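Local coordinates for protein endoribonuclease MazF3 (Mycobacterium tuberculosis, PDB 5UCT) that cleaves mRNA and 23S rRNA, predominantly within the sequence UUCCU, as the toxin of a type II toxin-antitoxin system, at residues T28-L42 with Q56-V70. Residues are numbered along the deposited sequence; the frame is centred on the assembly and turned at random.
With SO4 (sulfate ion), chain C.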
ATOM      1  N   THR A  28      13.283  -7.875  -4.149  1.00 83.21           N
ATOM      2  CA  THR A  28      13.474  -8.543  -2.871  1.00 79.21           C
ATOM      3  C   THR A  28      12.332  -8.296  -1.897  1.00 79.35           C
ATOM      4  O   THR A  28      12.254  -8.979  -0.870  1.00 80.03           O
ATOM      5  CB  THR A  28      14.789  -8.094  -2.224  1.00 78.06           C
ATOM      6  OG1 THR A  28      14.770  -6.673  -2.040  1.00 74.13           O
ATOM      7  CG2 THR A  28      15.969  -8.473  -3.100  1.00 82.14           C
ATOM      8  N   ASN A  29      11.458  -7.338  -2.187  1.00 56.86           N
ATOM      9  CA  ASN A  29      10.289  -7.058  -1.372  1.00 55.07           C
ATOM     10  C   ASN A  29       9.033  -7.187  -2.226  1.00 54.97           C
ATOM     11  O   ASN A  29       9.090  -7.189  -3.458  1.00 57.62           O
ATOM     12  CB  ASN A  29      10.370  -5.658  -0.750  1.00 55.16           C
ATOM     13  CG  ASN A  29      11.625  -5.461   0.081  1.00 59.24           C
ATOM     14  OD1 ASN A  29      11.936  -6.264   0.962  1.00 62.68           O
ATOM     15  ND2 ASN A  29      12.357  -4.392  -0.202  1.00 59.00           N
ATOM     16  N   VAL A  30       7.892  -7.299  -1.553  1.00 52.83           N
ATOM     17  CA  VAL A  30       6.603  -7.435  -2.225  1.00 50.90           C
ATOM     18  C   VAL A  30       5.542  -6.762  -1.367  1.00 51.79           C
ATOM     19  O   VAL A  30       5.516  -6.932  -0.144  1.00 54.64           O
ATOM     20  CB  VAL A  30       6.261  -8.919  -2.493  1.00 49.81           C
ATOM     21  CG1 VAL A  30       6.375  -9.739  -1.214  1.00 49.33           C
ATOM     22  CG2 VAL A  30       4.871  -9.051  -3.098  1.00 50.51           C
ATOM     23  N   THR A  31       4.686  -5.971  -2.008  1.00 49.51           N
ATOM     24  CA  THR A  31       3.591  -5.303  -1.320  1.00 48.97           C
ATOM     25  C   THR A  31       2.373  -6.214  -1.326  1.00 50.10           C
ATOM     26  O   THR A  31       1.975  -6.722  -2.379  1.00 51.29           O
ATOM     27  CB  THR A  31       3.260  -3.965  -1.982  1.00 46.49           C
ATOM     28  OG1 THR A  31       4.428  -3.137  -2.002  1.00 47.59           O
ATOM     29  CG2 THR A  31       2.161  -3.247  -1.216  1.00 45.04           C
ATOM     30  N   VAL A  32       1.791  -6.429  -0.145  1.00 50.18           N
ATOM     31  CA  VAL A  32       0.699  -7.374   0.031  1.00 51.65           C
ATOM     32  C   VAL A  32      -0.444  -6.700   0.779  1.00 53.30           C
ATOM     33  O   VAL A  32      -0.274  -5.659   1.417  1.00 53.16           O
ATOM     34  CB  VAL A  32       1.149  -8.645   0.783  1.00 53.37           C
ATOM     35  CG1 VAL A  32       2.265  -9.347   0.025  1.00 52.84           C
ATOM     36  CG2 VAL A  32       1.596  -8.297   2.192  1.00 54.29           C
ATOM     37  N   ALA A  33      -1.623  -7.313   0.686  1.00 55.05           N
ATOM     38  CA  ALA A  33      -2.796  -6.897   1.446  1.00 55.76           C
ATOM     39  C   ALA A  33      -3.266  -8.070   2.293  1.00 56.34           C
ATOM     40  O   ALA A  33      -3.564  -9.142   1.741  1.00 57.41           O
ATOM     41  CB  ALA A  33      -3.918  -6.417   0.523  1.00 58.02           C
ATOM     42  N   PRO A  34      -3.350  -7.931   3.612  1.00 57.59           N
ATOM     43  CA  PRO A  34      -3.699  -9.077   4.456  1.00 60.24           C
ATOM     44  C   PRO A  34      -5.165  -9.455   4.312  1.00 64.76           C
ATOM     45  O   PRO A  34      -6.012  -8.649   3.922  1.00 63.50           O
ATOM     46  CB  PRO A  34      -3.391  -8.579   5.870  1.00 59.42           C
ATOM     47  CG  PRO A  34      -3.583  -7.107   5.785  1.00 59.35           C
ATOM     48  CD  PRO A  34      -3.135  -6.708   4.403  1.00 57.72           C
ATOM     49  N   ILE A  35      -5.453 -10.710   4.643  1.00 68.53           N
ATOM     50  CA  ILE A  35      -6.801 -11.262   4.586  1.00 70.77           C
ATOM     51  C   ILE A  35      -7.174 -11.711   5.993  1.00 76.58           C
ATOM     52  O   ILE A  35      -6.566 -12.644   6.536  1.00 78.13           O
ATOM     53  CB  ILE A  35      -6.905 -12.428   3.595  1.00 69.18           C
ATOM     54  CG1 ILE A  35      -6.527 -11.987   2.187  1.00 63.17           C
ATOM     55  CG2 ILE A  35      -8.307 -12.993   3.578  1.00 73.87           C
ATOM     56  CD1 ILE A  35      -6.694 -13.090   1.184  1.00 64.74           C
ATOM     57  N   THR A  36      -8.173 -11.058   6.584  1.00 81.43           N
ATOM     58  CA  THR A  36      -8.636 -11.391   7.924  1.00 86.14           C
ATOM     59  C   THR A  36     -10.107 -11.782   7.884  1.00 90.99           C
ATOM     60  O   THR A  36     -10.882 -11.270   7.071  1.00 92.94           O
ATOM     61  CB  THR A  36      -8.427 -10.222   8.901  1.00 87.49           C
ATOM     62  OG1 THR A  36      -8.885 -10.598  10.206  1.00 92.20           O
ATOM     63  CG2 THR A  36      -9.181  -8.980   8.438  1.00 87.60           C
ATOM     64  N   THR A  37     -10.479 -12.721   8.759  1.00 94.52           N
ATOM     65  CA  THR A  37     -11.866 -13.165   8.825  1.00 97.08           C
ATOM     66  C   THR A  37     -12.772 -12.123   9.464  1.00 97.45           C
ATOM     67  O   THR A  37     -13.992 -12.175   9.270  1.00100.72           O
ATOM     68  CB  THR A  37     -11.969 -14.484   9.595  1.00 99.76           C
ATOM     69  OG1 THR A  37     -11.521 -14.291  10.944  1.00100.76           O
ATOM     70  CG2 THR A  37     -11.117 -15.556   8.933  1.00 98.93           C
ATOM     71  N   THR A  38     -12.207 -11.182  10.217  1.00 94.05           N
ATOM     72  CA  THR A  38     -12.980 -10.107  10.832  1.00 94.73           C
ATOM     73  C   THR A  38     -13.488  -9.177   9.739  1.00 91.49           C
ATOM     74  O   THR A  38     -12.756  -8.312   9.251  1.00 87.49           O
ATOM     75  CB  THR A  38     -12.128  -9.349  11.844  1.00 93.58           C
ATOM     76  OG1 THR A  38     -11.618 -10.261  12.826  1.00 95.42           O
ATOM     77  CG2 THR A  38     -12.951  -8.274  12.540  1.00 94.66           C
ATOM     78  N   VAL A  39     -14.743  -9.357   9.342  1.00 91.81           N
ATOM     79  CA  VAL A  39     -15.382  -8.492   8.357  1.00 89.03           C
ATOM     80  C   VAL A  39     -15.941  -7.278   9.087  1.00 89.54           C
ATOM     81  O   VAL A  39     -16.785  -7.415   9.978  1.00 86.78           O
ATOM     82  CB  VAL A  39     -16.491  -9.237   7.598  1.00 91.13           C
ATOM     83  CG1 VAL A  39     -16.995  -8.395   6.437  1.00 89.77           C
ATOM     84  CG2 VAL A  39     -15.992 -10.589   7.113  1.00 90.98           C
ATOM     85  N   ARG A  40     -15.468  -6.089   8.717  1.00 86.98           N
ATOM     86  CA  ARG A  40     -15.888  -4.859   9.372  1.00 87.55           C
ATOM     87  C   ARG A  40     -16.871  -4.036   8.555  1.00 88.82           C
ATOM     88  O   ARG A  40     -17.395  -3.042   9.070  1.00 90.60           O
ATOM     89  CB  ARG A  40     -14.663  -3.996   9.717  1.00 83.71           C
ATOM     90  CG  ARG A  40     -13.812  -4.568  10.840  1.00 84.76           C
ATOM     91  CD  ARG A  40     -12.652  -3.656  11.198  1.00 84.56           C
ATOM     92  NE  ARG A  40     -12.068  -4.014  12.488  1.00 88.67           N
ATOM     93  CZ  ARG A  40     -11.126  -4.938  12.653  1.00 90.82           C
ATOM     94  NH1 ARG A  40     -10.652  -5.603  11.608  1.00 89.64           N
ATOM     95  NH2 ARG A  40     -10.657  -5.195  13.866  1.00 93.42           N
ATOM     96  N   GLY A  41     -17.145  -4.419   7.313  1.00 88.00           N
ATOM     97  CA  GLY A  41     -18.084  -3.669   6.498  1.00 88.72           C
ATOM     98  C   GLY A  41     -17.561  -2.339   6.004  1.00 85.30           C
ATOM     99  O   GLY A  41     -18.326  -1.371   5.908  1.00 85.60           O
ATOM    100  N   LEU A  42     -16.277  -2.263   5.689  1.00 82.08           N
ATOM    101  CA  LEU A  42     -15.679  -1.062   5.129  1.00 80.06           C
ATOM    102  C   LEU A  42     -15.672  -1.149   3.607  1.00 79.64           C
ATOM    103  O   LEU A  42     -15.611  -2.237   3.032  1.00 80.02           O
ATOM    104  CB  LEU A  42     -14.252  -0.870   5.650  1.00 76.90           C
ATOM    105  CG  LEU A  42     -14.111  -0.586   7.150  1.00 77.81           C
ATOM    106  CD1 LEU A  42     -12.660  -0.705   7.611  1.00 74.65           C
ATOM    107  CD2 LEU A  42     -14.665   0.791   7.483  1.00 79.49           C
ATOM    108  N   GLN A  56     -13.199 -20.417   6.330  1.00147.09           N
ATOM    109  CA  GLN A  56     -14.352 -19.552   6.503  1.00144.01           C
ATOM    110  C   GLN A  56     -14.253 -18.340   5.578  1.00135.73           C
ATOM    111  O   GLN A  56     -13.170 -18.005   5.092  1.00129.55           O
ATOM    112  CB  GLN A  56     -14.451 -19.107   7.960  1.00144.52           C
ATOM    113  CG  GLN A  56     -13.141 -18.614   8.553  1.00140.57           C
ATOM    114  CD  GLN A  56     -12.750 -19.378   9.803  1.00143.83           C
ATOM    115  OE1 GLN A  56     -12.973 -20.584   9.902  1.00149.13           O
ATOM    116  NE2 GLN A  56     -12.172 -18.675  10.770  1.00141.18           N
ATOM    117  N   PRO A  57     -15.379 -17.676   5.302  1.00133.84           N
ATOM    118  CA  PRO A  57     -15.331 -16.472   4.463  1.00127.80           C
ATOM    119  C   PRO A  57     -14.467 -15.389   5.091  1.00124.01           C
ATOM    120  O   PRO A  57     -14.388 -15.254   6.315  1.00125.32           O
ATOM    121  CB  PRO A  57     -16.803 -16.040   4.375  1.00131.18           C
ATOM    122  CG  PRO A  57     -17.481 -16.738   5.504  1.00135.41           C
ATOM    123  CD  PRO A  57     -16.760 -18.033   5.659  1.00137.43           C
ATOM    124  N   SER A  58     -13.809 -14.611   4.232  1.00121.00           N
ATOM    125  CA  SER A  58     -12.833 -13.626   4.678  1.00114.62           C
ATOM    126  C   SER A  58     -12.887 -12.418   3.748  1.00109.43           C
ATOM    127  O   SER A  58     -13.690 -12.367   2.812  1.00111.90           O
ATOM    128  CB  SER A  58     -11.436 -14.251   4.736  1.00114.16           C
ATOM    129  OG  SER A  58     -10.596 -13.521   5.605  1.00113.30           O
ATOM    130  N   VAL A  59     -12.034 -11.427   4.021  1.00105.51           N
ATOM    131  CA  VAL A  59     -12.010 -10.196   3.242  1.00102.57           C
ATOM    132  C   VAL A  59     -10.572  -9.723   3.086  1.00 97.36           C
ATOM    133  O   VAL A  59      -9.734  -9.926   3.967  1.00 93.25           O
ATOM    134  CB  VAL A  59     -12.873  -9.082   3.879  1.00102.37           C
ATOM    135  CG1 VAL A  59     -14.355  -9.408   3.762  1.00106.56           C
ATOM    136  CG2 VAL A  59     -12.477  -8.869   5.335  1.00102.50           C
ATOM    137  N   VAL A  60     -10.293  -9.088   1.950  1.00 89.25           N
ATOM    138  CA  VAL A  60      -9.003  -8.446   1.715  1.00 83.49           C
ATOM    139  C   VAL A  60      -9.049  -7.045   2.312  1.00 80.02           C
ATOM    140  O   VAL A  60      -9.850  -6.205   1.888  1.00 80.04           O
ATOM    141  CB  VAL A  60      -8.673  -8.396   0.217  1.00 84.27           C
ATOM    142  CG1 VAL A  60      -7.428  -7.556  -0.028  1.00 67.75           C
ATOM    143  CG2 VAL A  60      -8.486  -9.802  -0.333  1.00 74.61           C
ATOM    144  N   SER A  61      -8.191  -6.790   3.297  1.00 74.27           N
ATOM    145  CA  SER A  61      -8.164  -5.512   4.012  1.00 68.56           C
ATOM    146  C   SER A  61      -7.175  -4.583   3.316  1.00 66.41           C
ATOM    147  O   SER A  61      -5.966  -4.653   3.551  1.00 66.78           O
ATOM    148  CB  SER A  61      -7.792  -5.726   5.475  1.00 68.65           C
ATOM    149  OG  SER A  61      -7.554  -4.493   6.131  1.00 68.72           O
ATOM    150  N   CYS A  62      -7.692  -3.698   2.464  1.00 65.81           N
ATOM    151  CA  CYS A  62      -6.850  -2.789   1.697  1.00 61.54           C
ATOM    152  C   CYS A  62      -6.384  -1.581   2.499  1.00 62.24           C
ATOM    153  O   CYS A  62      -5.589  -0.789   1.983  1.00 63.17           O
ATOM    154  CB  CYS A  62      -7.590  -2.313   0.447  1.00 60.82           C
ATOM    155  SG  CYS A  62      -7.696  -3.555  -0.861  1.00 63.93           S
ATOM    156  N   ASP A  63      -6.862  -1.404   3.729  1.00 64.42           N
ATOM    157  CA  ASP A  63      -6.363  -0.327   4.573  1.00 64.29           C
ATOM    158  C   ASP A  63      -5.114  -0.716   5.349  1.00 61.04           C
ATOM    159  O   ASP A  63      -4.533   0.142   6.023  1.00 57.58           O
ATOM    160  CB  ASP A  63      -7.450   0.122   5.552  1.00 71.00           C
ATOM    161  CG  ASP A  63      -8.319   1.221   4.987  1.00 74.06           C
ATOM    162  OD1 ASP A  63      -7.764   2.170   4.401  1.00 72.39           O
ATOM    163  OD2 ASP A  63      -9.556   1.132   5.129  1.00 76.57           O
ATOM    164  N   ASN A  64      -4.687  -1.974   5.262  1.00 61.10           N
ATOM    165  CA  ASN A  64      -3.553  -2.482   6.023  1.00 59.02           C
ATOM    166  C   ASN A  64      -2.500  -3.102   5.116  1.00 57.06           C
ATOM    167  O   ASN A  64      -1.859  -4.090   5.472  1.00 57.94           O
ATOM    168  CB  ASN A  64      -4.011  -3.499   7.067  1.00 63.22           C
ATOM    169  CG  ASN A  64      -4.981  -2.914   8.069  1.00 70.26           C
ATOM    170  OD1 ASN A  64      -6.100  -3.400   8.220  1.00 75.09           O
ATOM    171  ND2 ASN A  64      -4.551  -1.872   8.769  1.00 70.41           N
ATOM    172  N   THR A  65      -2.305  -2.535   3.930  1.00 54.73           N
ATOM    173  CA  THR A  65      -1.309  -3.074   3.014  1.00 55.62           C
ATOM    174  C   THR A  65       0.095  -2.896   3.585  1.00 53.26           C
ATOM    175  O   THR A  65       0.394  -1.912   4.269  1.00 50.61           O
ATOM    176  CB  THR A  65      -1.402  -2.392   1.650  1.00 59.74           C
ATOM    177  OG1 THR A  65      -0.809  -1.091   1.738  1.00 60.80           O
ATOM    178  CG2 THR A  65      -2.859  -2.256   1.221  1.00 61.40           C
ATOM    179  N   GLN A  66       0.960  -3.868   3.305  1.00 55.95           N
ATOM    180  CA  GLN A  66       2.317  -3.870   3.829  1.00 57.30           C
ATOM    181  C   GLN A  66       3.276  -4.339   2.747  1.00 57.13           C
ATOM    182  O   GLN A  66       2.918  -5.146   1.885  1.00 60.14           O
ATOM    183  CB  GLN A  66       2.445  -4.781   5.061  1.00 64.21           C
ATOM    184  CG  GLN A  66       1.510  -4.428   6.217  1.00 72.78           C
ATOM    185  CD  GLN A  66       2.072  -3.350   7.121  1.00 77.01           C
ATOM    186  OE1 GLN A  66       3.178  -2.862   6.906  1.00 76.18           O
ATOM    187  NE2 GLN A  66       1.314  -2.983   8.147  1.00 81.08           N
ATOM    188  N   THR A  67       4.502  -3.820   2.798  1.00 50.04           N
ATOM    189  CA  THR A  67       5.601  -4.293   1.961  1.00 52.06           C
ATOM    190  C   THR A  67       6.516  -5.141   2.836  1.00 53.58           C
ATOM    191  O   THR A  67       7.173  -4.621   3.744  1.00 54.03           O
ATOM    192  CB  THR A  67       6.367  -3.127   1.336  1.00 50.70           C
ATOM    193  OG1 THR A  67       5.493  -2.380   0.482  1.00 52.21           O
ATOM    194  CG2 THR A  67       7.534  -3.643   0.517  1.00 51.04           C
ATOM    195  N   ILE A  68       6.554  -6.443   2.566  1.00 55.85           N
ATOM    196  CA  ILE A  68       7.305  -7.392   3.385  1.00 56.45           C
ATOM    197  C   ILE A  68       8.459  -7.958   2.566  1.00 57.82           C
ATOM    198  O   ILE A  68       8.415  -7.918   1.329  1.00 61.66           O
ATOM    199  CB  ILE A  68       6.396  -8.519   3.909  1.00 49.84           C
ATOM    200  CG1 ILE A  68       5.947  -9.428   2.757  1.00 52.75           C
ATOM    201  CG2 ILE A  68       5.189  -7.942   4.622  1.00 49.79           C
ATOM    202  CD1 ILE A  68       5.155 -10.635   3.206  1.00 56.52           C
ATOM    203  N   PRO A  69       9.510  -8.479   3.199  1.00 54.69           N
ATOM    204  CA  PRO A  69      10.547  -9.176   2.432  1.00 53.26           C
ATOM    205  C   PRO A  69       9.984 -10.438   1.800  1.00 56.09           C
ATOM    206  O   PRO A  69       9.082 -11.080   2.341  1.00 57.50           O
ATOM    207  CB  PRO A  69      11.612  -9.506   3.484  1.00 51.79           C
ATOM    208  CG  PRO A  69      11.336  -8.582   4.623  1.00 50.33           C
ATOM    209  CD  PRO A  69       9.855  -8.381   4.628  1.00 53.67           C
ATOM    210  N   VAL A  70      10.527 -10.790   0.631  1.00 57.78           N
ATOM    211  CA  VAL A  70      10.126 -12.031  -0.026  1.00 62.51           C
ATOM    212  C   VAL A  70      10.487 -13.242   0.830  1.00 68.03           C
ATOM    213  O   VAL A  70       9.861 -14.302   0.705  1.00 70.43           O
ATOM    214  CB  VAL A  70      10.752 -12.108  -1.439  1.00 62.64           C
ATOM    215  CG1 VAL A  70      10.474 -13.450  -2.102  1.00 67.63           C
ATOM    216  CG2 VAL A  70      10.212 -10.989  -2.315  1.00 60.02           C
TER
HETATM  217  S   SO4 C 201      -7.716  -9.798  13.662  1.00169.87           S
HETATM  218  O1  SO4 C 201      -7.743 -11.114  13.032  1.00170.03           O
HETATM  219  O2  SO4 C 201      -6.752  -9.802  14.758  1.00169.62           O
HETATM  220  O3  SO4 C 201      -9.043  -9.481  14.182  1.00169.76           O
HETATM  221  O4  SO4 C 201      -7.329  -8.794  12.676  1.00169.76           O
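Val30 and Ile68 lie side by side on one face of an antiparallel ladder, Val30 CG1 4.0 Å from Ile68 CG1, while their backbones exchange two hydrogen bonds. The case illustrates how one long strand can serve two short ones in turn: 29-36 pairs first with 66-69, and around Ala33 and Pro34 the pairing passes to 58-61. In the first ladder Val32 and Gln66 form the next hydrogen-bonded pair, Val32 N reaching Gln66 O at 2.7 Å. Thr31 and Thr67 bring their hydroxyls together on the other face, OG1 to OG1 2.8 Å; Thr67 OG1 hydrogen-bonds to Thr65 O of the second subunit.

At the changeover, the ring of Pro34 lies across Asn64, with Pro34 CD 3.1 Å from Asn64 O. Proline has no N-H to offer, but Pro34 O takes a nearly straight bond from Ser61 N (169°). The intervening turn is tied by Ser61 OG, which donates to Asn64 OD1 at 2.8 Å. In the second ladder, Ile35 CG1 packs on Val60 CG2 at 3.9 Å, and Thr36 and Val59 form a hydrogen-bonded pair whose two backbone bonds, Thr36 N to Val59 O and Val59 N to Thr36 O, are both long, at 3.3 Å. Ser58 holds OG anti to its own N (chi1 -158°), which carries the hydroxyl over Thr36 O, 2.7 Å away and far above the carbonyl plane; Val59 N approaches that oxygen from the same face. Farther on, Thr38 OG1 binds a sulfate, probably from the crystallisation liquor.

Strand 12-17 flanks 29-36, Ile17 and Val15 touching Val32, and strand 45-48 flanks 58-61, Val48 packing on Val60. This is the curled sheet of the MazF fold, with helix 85-96 against Cys62 and the second subunit meeting 63-67.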